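Local coordinates for RNA-induced transcriptional silencing complex protein tas3 (Schizosaccharomyces pombe, PDB 3D1D) that acts as a molecular adaptor in the RNA-induced transcriptional silencing complex, joining Ago1 and Chp1 in the RNAi pathway that supports heterochromatin formation, at residues S61-F66 against T103-S108; E36-V41 against S53-L58. All coordinates share one frame; numbering follows the deposited sequence.

Interaction 1. Residues S61-F66 against T103-S108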
loop_
_atom_site.group_PDB
_atom_site.type_symbol
_atom_site.label_atom_id
_atom_site.label_comp_id
_atom_site.label_asym_id
_atom_site.label_seq_id
_atom_site.Cartn_x
_atom_site.Cartn_y
_atom_site.Cartn_z
ATOM N N SER B 61 -5.813 -3.925 -9.120
ATOM C CA SER B 61 -6.704 -2.807 -9.395
ATOM C C SER B 61 -6.824 -2.594 -10.900
ATOM O O SER B 61 -7.790 -2.016 -11.385
ATOM C CB SER B 61 -6.190 -1.540 -8.709
ATOM O OG SER B 61 -4.847 -1.280 -9.066
ATOM N N ALA B 62 -5.840 -3.087 -11.637
ATOM C CA ALA B 62 -5.828 -2.959 -13.089
ATOM C C ALA B 62 -6.697 -4.034 -13.755
ATOM O O ALA B 62 -7.039 -3.934 -14.939
ATOM C CB ALA B 62 -4.383 -3.052 -13.604
ATOM N N SER B 63 -7.045 -5.064 -12.996
ATOM C CA SER B 63 -7.864 -6.149 -13.521
ATOM C C SER B 63 -9.189 -5.625 -14.082
ATOM O O SER B 63 -9.616 -4.517 -13.748
ATOM C CB SER B 63 -8.149 -7.163 -12.416
ATOM O OG SER B 63 -8.997 -6.599 -11.434
ATOM N N GLU B 64 -9.834 -6.412 -14.940
ATOM C CA GLU B 64 -11.119 -6.003 -15.490
ATOM C C GLU B 64 -12.030 -7.106 -15.992
ATOM O O GLU B 64 -13.193 -6.850 -16.308
ATOM C CB GLU B 64 -10.926 -4.960 -16.585
ATOM C CG GLU B 64 -9.803 -5.212 -17.528
ATOM C CD GLU B 64 -9.337 -3.916 -18.137
ATOM O OE1 GLU B 64 -10.039 -2.893 -17.929
ATOM O OE2 GLU B 64 -8.287 -3.916 -18.819
ATOM N N LYS B 65 -11.515 -8.327 -16.054
ATOM C CA LYS B 65 -12.314 -9.454 -16.516
ATOM C C LYS B 65 -12.562 -10.482 -15.405
ATOM O O LYS B 65 -11.633 -11.142 -14.935
ATOM C CB LYS B 65 -11.621 -10.152 -17.692
ATOM C CG LYS B 65 -11.401 -9.297 -18.935
ATOM C CD LYS B 65 -10.664 -10.112 -19.994
ATOM C CE LYS B 65 -10.294 -9.286 -21.211
ATOM N NZ LYS B 65 -9.585 -10.098 -22.243
ATOM N N PHE B 66 -13.813 -10.612 -14.980
ATOM C CA PHE B 66 -14.160 -11.592 -13.959
ATOM C C PHE B 66 -15.660 -11.654 -13.738
ATOM O O PHE B 66 -16.363 -10.675 -13.958
ATOM C CB PHE B 66 -13.423 -11.296 -12.638
ATOM C CG PHE B 66 -13.534 -9.865 -12.172
ATOM C CD1 PHE B 66 -14.717 -9.378 -11.627
ATOM C CD2 PHE B 66 -12.450 -8.998 -12.290
ATOM C CE1 PHE B 66 -14.821 -8.044 -11.212
ATOM C CE2 PHE B 66 -12.543 -7.669 -11.883
ATOM C CZ PHE B 66 -13.735 -7.189 -11.340
ATOM N N THR B 103 -16.145 -6.594 -2.864
ATOM C CA THR B 103 -17.007 -5.596 -2.262
ATOM C C THR B 103 -17.180 -4.355 -3.111
ATOM O O THR B 103 -18.283 -3.791 -3.192
ATOM C CB THR B 103 -16.459 -5.183 -0.915
ATOM O OG1 THR B 103 -15.090 -4.798 -1.071
ATOM C CG2 THR B 103 -16.554 -6.341 0.055
ATOM N N GLY B 104 -16.093 -3.935 -3.749
ATOM C CA GLY B 104 -16.141 -2.744 -4.573
ATOM C C GLY B 104 -16.545 -2.921 -6.025
ATOM O O GLY B 104 -17.044 -1.985 -6.651
ATOM N N LYS B 105 -16.343 -4.115 -6.568
ATOM C CA LYS B 105 -16.665 -4.369 -7.964
ATOM C C LYS B 105 -17.555 -5.576 -8.157
ATOM O O LYS B 105 -17.773 -6.017 -9.282
ATOM C CB LYS B 105 -15.383 -4.543 -8.778
ATOM C CG LYS B 105 -14.566 -3.283 -8.952
ATOM C CD LYS B 105 -13.254 -3.638 -9.636
ATOM C CE LYS B 105 -12.307 -2.445 -9.783
ATOM N NZ LYS B 105 -11.054 -2.844 -10.497
ATOM N N ASN B 106 -18.055 -6.125 -7.060
ATOM C CA ASN B 106 -18.946 -7.267 -7.140
ATOM C C ASN B 106 -18.336 -8.539 -7.696
ATOM O O ASN B 106 -19.058 -9.395 -8.205
ATOM C CB ASN B 106 -20.172 -6.888 -7.967
ATOM C CG ASN B 106 -21.148 -6.036 -7.187
ATOM O OD1 ASN B 106 -22.018 -5.370 -7.764
ATOM N ND2 ASN B 106 -21.027 -6.070 -5.857
ATOM N N LEU B 107 -17.017 -8.669 -7.606
ATOM C CA LEU B 107 -16.358 -9.869 -8.105
ATOM C C LEU B 107 -17.045 -11.065 -7.434
ATOM O O LEU B 107 -17.194 -11.111 -6.209
ATOM C CB LEU B 107 -14.858 -9.819 -7.783
ATOM C CG LEU B 107 -13.957 -10.922 -8.356
ATOM C CD1 LEU B 107 -12.600 -10.332 -8.691
ATOM C CD2 LEU B 107 -13.822 -12.075 -7.363
ATOM N N SER B 108 -17.500 -12.012 -8.242
ATOM C CA SER B 108 -18.194 -13.171 -7.713
ATOM C C SER B 108 -17.388 -13.833 -6.603
ATOM O O SER B 108 -16.207 -14.140 -6.772
ATOM C CB SER B 108 -18.481 -14.168 -8.829
ATOM O OG SER B 108 -18.987 -15.367 -8.287
#

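Interaction 2. Residues E36-V41 against S53-L58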
loop_
_atom_site.group_PDB
_atom_site.type_symbol
_atom_site.label_atom_id
_atom_site.label_comp_id
_atom_site.label_asym_id
_atom_site.label_seq_id
_atom_site.Cartn_x
_atom_site.Cartn_y
_atom_site.Cartn_z
ATOM N N GLU B 36 0.886 -6.119 -17.435
ATOM C CA GLU B 36 1.415 -4.818 -17.803
ATOM C C GLU B 36 1.620 -3.994 -16.545
ATOM O O GLU B 36 2.432 -3.075 -16.525
ATOM C CB GLU B 36 0.444 -4.091 -18.728
ATOM C CG GLU B 36 0.273 -4.737 -20.092
ATOM C CD GLU B 36 -0.634 -3.928 -21.007
ATOM O OE1 GLU B 36 -0.845 -2.722 -20.731
ATOM O OE2 GLU B 36 -1.126 -4.495 -22.009
ATOM N N ALA B 37 0.870 -4.328 -15.498
ATOM C CA ALA B 37 0.964 -3.624 -14.223
ATOM C C ALA B 37 2.165 -4.110 -13.410
ATOM O O ALA B 37 2.997 -3.308 -12.983
ATOM C CB ALA B 37 -0.321 -3.812 -13.425
ATOM N N LEU B 38 2.255 -5.422 -13.204
ATOM C CA LEU B 38 3.357 -5.998 -12.436
ATOM C C LEU B 38 4.696 -5.615 -13.053
ATOM O O LEU B 38 5.658 -5.325 -12.344
ATOM C CB LEU B 38 3.229 -7.524 -12.369
ATOM C CG LEU B 38 4.335 -8.271 -11.610
ATOM C CD1 LEU B 38 4.433 -7.770 -10.184
ATOM C CD2 LEU B 38 4.041 -9.752 -11.621
ATOM N N VAL B 39 4.752 -5.609 -14.379
ATOM C CA VAL B 39 5.975 -5.248 -15.080
ATOM C C VAL B 39 6.365 -3.808 -14.736
ATOM O O VAL B 39 7.542 -3.515 -14.516
ATOM C CB VAL B 39 5.792 -5.410 -16.620
ATOM C CG1 VAL B 39 6.999 -4.850 -17.376
ATOM C CG2 VAL B 39 5.599 -6.887 -16.959
ATOM N N LYS B 40 5.373 -2.923 -14.665
ATOM C CA LYS B 40 5.621 -1.514 -14.356
ATOM C C LYS B 40 5.630 -1.170 -12.874
ATOM O O LYS B 40 5.875 -0.024 -12.515
ATOM C CB LYS B 40 4.588 -0.609 -15.034
ATOM C CG LYS B 40 4.704 -0.501 -16.543
ATOM C CD LYS B 40 3.861 0.660 -17.056
ATOM C CE LYS B 40 3.574 0.543 -18.545
ATOM N NZ LYS B 40 2.646 -0.589 -18.841
ATOM N N VAL B 41 5.371 -2.145 -12.012
ATOM C CA VAL B 41 5.347 -1.877 -10.576
ATOM C C VAL B 41 6.446 -2.613 -9.809
ATOM O O VAL B 41 6.946 -2.117 -8.795
ATOM C CB VAL B 41 3.968 -2.252 -9.978
ATOM C CG1 VAL B 41 3.996 -2.157 -8.472
ATOM C CG2 VAL B 41 2.901 -1.328 -10.534
ATOM N N SER B 53 1.970 -5.942 -0.253
ATOM C CA SER B 53 0.552 -5.615 -0.141
ATOM C C SER B 53 0.204 -4.539 -1.164
ATOM O O SER B 53 -0.843 -4.597 -1.819
ATOM C CB SER B 53 0.228 -5.086 1.256
ATOM O OG SER B 53 0.746 -5.925 2.271
ATOM N N GLN B 54 1.087 -3.556 -1.295
ATOM C CA GLN B 54 0.878 -2.469 -2.243
ATOM C C GLN B 54 0.991 -2.992 -3.669
ATOM O O GLN B 54 0.239 -2.573 -4.554
ATOM C CB GLN B 54 1.888 -1.347 -1.989
ATOM C CG GLN B 54 1.657 -0.636 -0.668
ATOM C CD GLN B 54 2.744 0.370 -0.339
ATOM O OE1 GLN B 54 3.930 0.030 -0.320
ATOM N NE2 GLN B 54 2.349 1.612 -0.063
ATOM N N VAL B 55 1.918 -3.923 -3.890
ATOM C CA VAL B 55 2.085 -4.497 -5.224
ATOM C C VAL B 55 0.773 -5.156 -5.640
ATOM O O VAL B 55 0.285 -4.941 -6.744
ATOM C CB VAL B 55 3.214 -5.563 -5.263
ATOM C CG1 VAL B 55 3.293 -6.198 -6.663
ATOM C CG2 VAL B 55 4.536 -4.927 -4.912
ATOM N N LEU B 56 0.211 -5.958 -4.742
ATOM C CA LEU B 56 -1.042 -6.646 -5.009
ATOM C C LEU B 56 -2.198 -5.694 -5.269
ATOM O O LEU B 56 -2.974 -5.902 -6.199
ATOM C CB LEU B 56 -1.399 -7.588 -3.848
ATOM C CG LEU B 56 -0.521 -8.836 -3.711
ATOM C CD1 LEU B 56 -0.993 -9.664 -2.524
ATOM C CD2 LEU B 56 -0.570 -9.644 -5.000
ATOM N N GLN B 57 -2.321 -4.651 -4.456
ATOM C CA GLN B 57 -3.409 -3.699 -4.645
ATOM C C GLN B 57 -3.268 -2.995 -6.001
ATOM O O GLN B 57 -4.243 -2.850 -6.740
ATOM C CB GLN B 57 -3.434 -2.667 -3.510
ATOM C CG GLN B 57 -4.603 -1.689 -3.616
ATOM C CD GLN B 57 -4.575 -0.592 -2.560
ATOM O OE1 GLN B 57 -4.494 -0.867 -1.354
ATOM N NE2 GLN B 57 -4.658 0.663 -3.008
ATOM N N LEU B 58 -2.051 -2.576 -6.331
ATOM C CA LEU B 58 -1.801 -1.901 -7.597
ATOM C C LEU B 58 -2.015 -2.826 -8.797
ATOM O O LEU B 58 -2.555 -2.386 -9.814
ATOM C CB LEU B 58 -0.371 -1.349 -7.642
ATOM C CG LEU B 58 0.011 -0.248 -6.654
ATOM C CD1 LEU B 58 1.466 0.088 -6.853
ATOM C CD2 LEU B 58 -0.853 0.988 -6.855
#

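Interaction 1. Residues S61-F66 against T103-S108
F66 and L107 bring their CA atoms to 6.5 Å where the irregular loop 61-66 passes the C-terminal end of helix 89-105 and the turn that follows it. The contact illustrates how an aromatic ring can fasten a loop to a helix end through one face and one edge. L107 takes the face: its methyl CD1 lies 3.7 Å from the F66 ring centroid, only 14° off the ring normal, a CH-pi contact displaced toward the CG side, with CD1 3.6 Å from F66 CG. With chi1 at 50°, the ring of F66 tucks between its own backbone N and carbonyl carbon, and the two side chains meet at about a right angle. K105 takes the edge, its CD lying near the ring plane and 4.0 Å from F66 CZ. Beyond CG the lysine is fully extended, which carries its ammonium group past the ring toward the loop carbonyls; K105 NZ comes within 3.5 Å of S61 O and 3.9 Å of S63 O. The hydroxyl of S63 is bound to the carbonyl of F60, and that of S61 to L58 and Q57; both hydroxyls thus turn back to carbonyls at the end of helix 52-60. F27 of helix 26-30 also packs on F66. On the other side, N106 leaves helical geometry with positive phi, and S108 stands at the N-cap of helix 109-122. The ring therefore packs against the tight turn N106-S108 that joins helix 89-105 to helix 109-122, consecutive helices of this all-helical C-terminal part of Tas3.

Interaction 2. Residues E36-V41 against S53-L58
V41 and L58 form the tight part of this contact, V41 CG1 standing 3.7 Å from L58 CD1 as the two side chains meet at a slant. A chi1 of 172° directs V41 CG1 at L58 CD1 and leaves the second methyl, CG2, farther, at 4.2 Å from that atom. I50, from the turn between the helices, touches both residues. Alongside, L38 CD1 reaches V55 CG1 at 4.0 Å; the leucine's CG is likewise anti to its backbone N, and its branch turns in toward the valine. The helices, 32-46 and 52-60, are consecutive, and segments 36-41 and 53-58 run broadly antiparallel (144°) with axes 10.0 Å apart at closest approach: a helical hairpin closed by a short connection and held by apolar side chains. Packing thins toward A37, whose CB is 4.5 Å from L58 O and which also rests on A62. The outer faces are different in character. E36, V39 and K40 are exposed, and K40 NZ makes a weak 3.4 Å hydrogen bond back to E36 O. K40 and V41 touch L78 of the second subunit. Across the hairpin, Q54 bonds to K100 and T103 of that copy and Q57 to its T103, while its Y99 packs on L58.

Read from the N terminus, the chain first closes interaction 2, where helix 32-46 turns back through a short connection to helix 52-60. Interaction 1 opens only after that hairpin is complete and spans a longer excursion through helices 74-85 and 89-105. The two contacts are thus in series, neither nested nor crossed, with centres about 15 Å apart. They still meet directly, because A62 CB packs 4.1 Å from A37 CB, just after helix 52-60 ends. The loop following the hairpin therefore leans on its first helix before it passes the turn between helices 89-105 and 109-122 on its way to helix 74-85, tying the N-terminal helices to the C-terminal helical part.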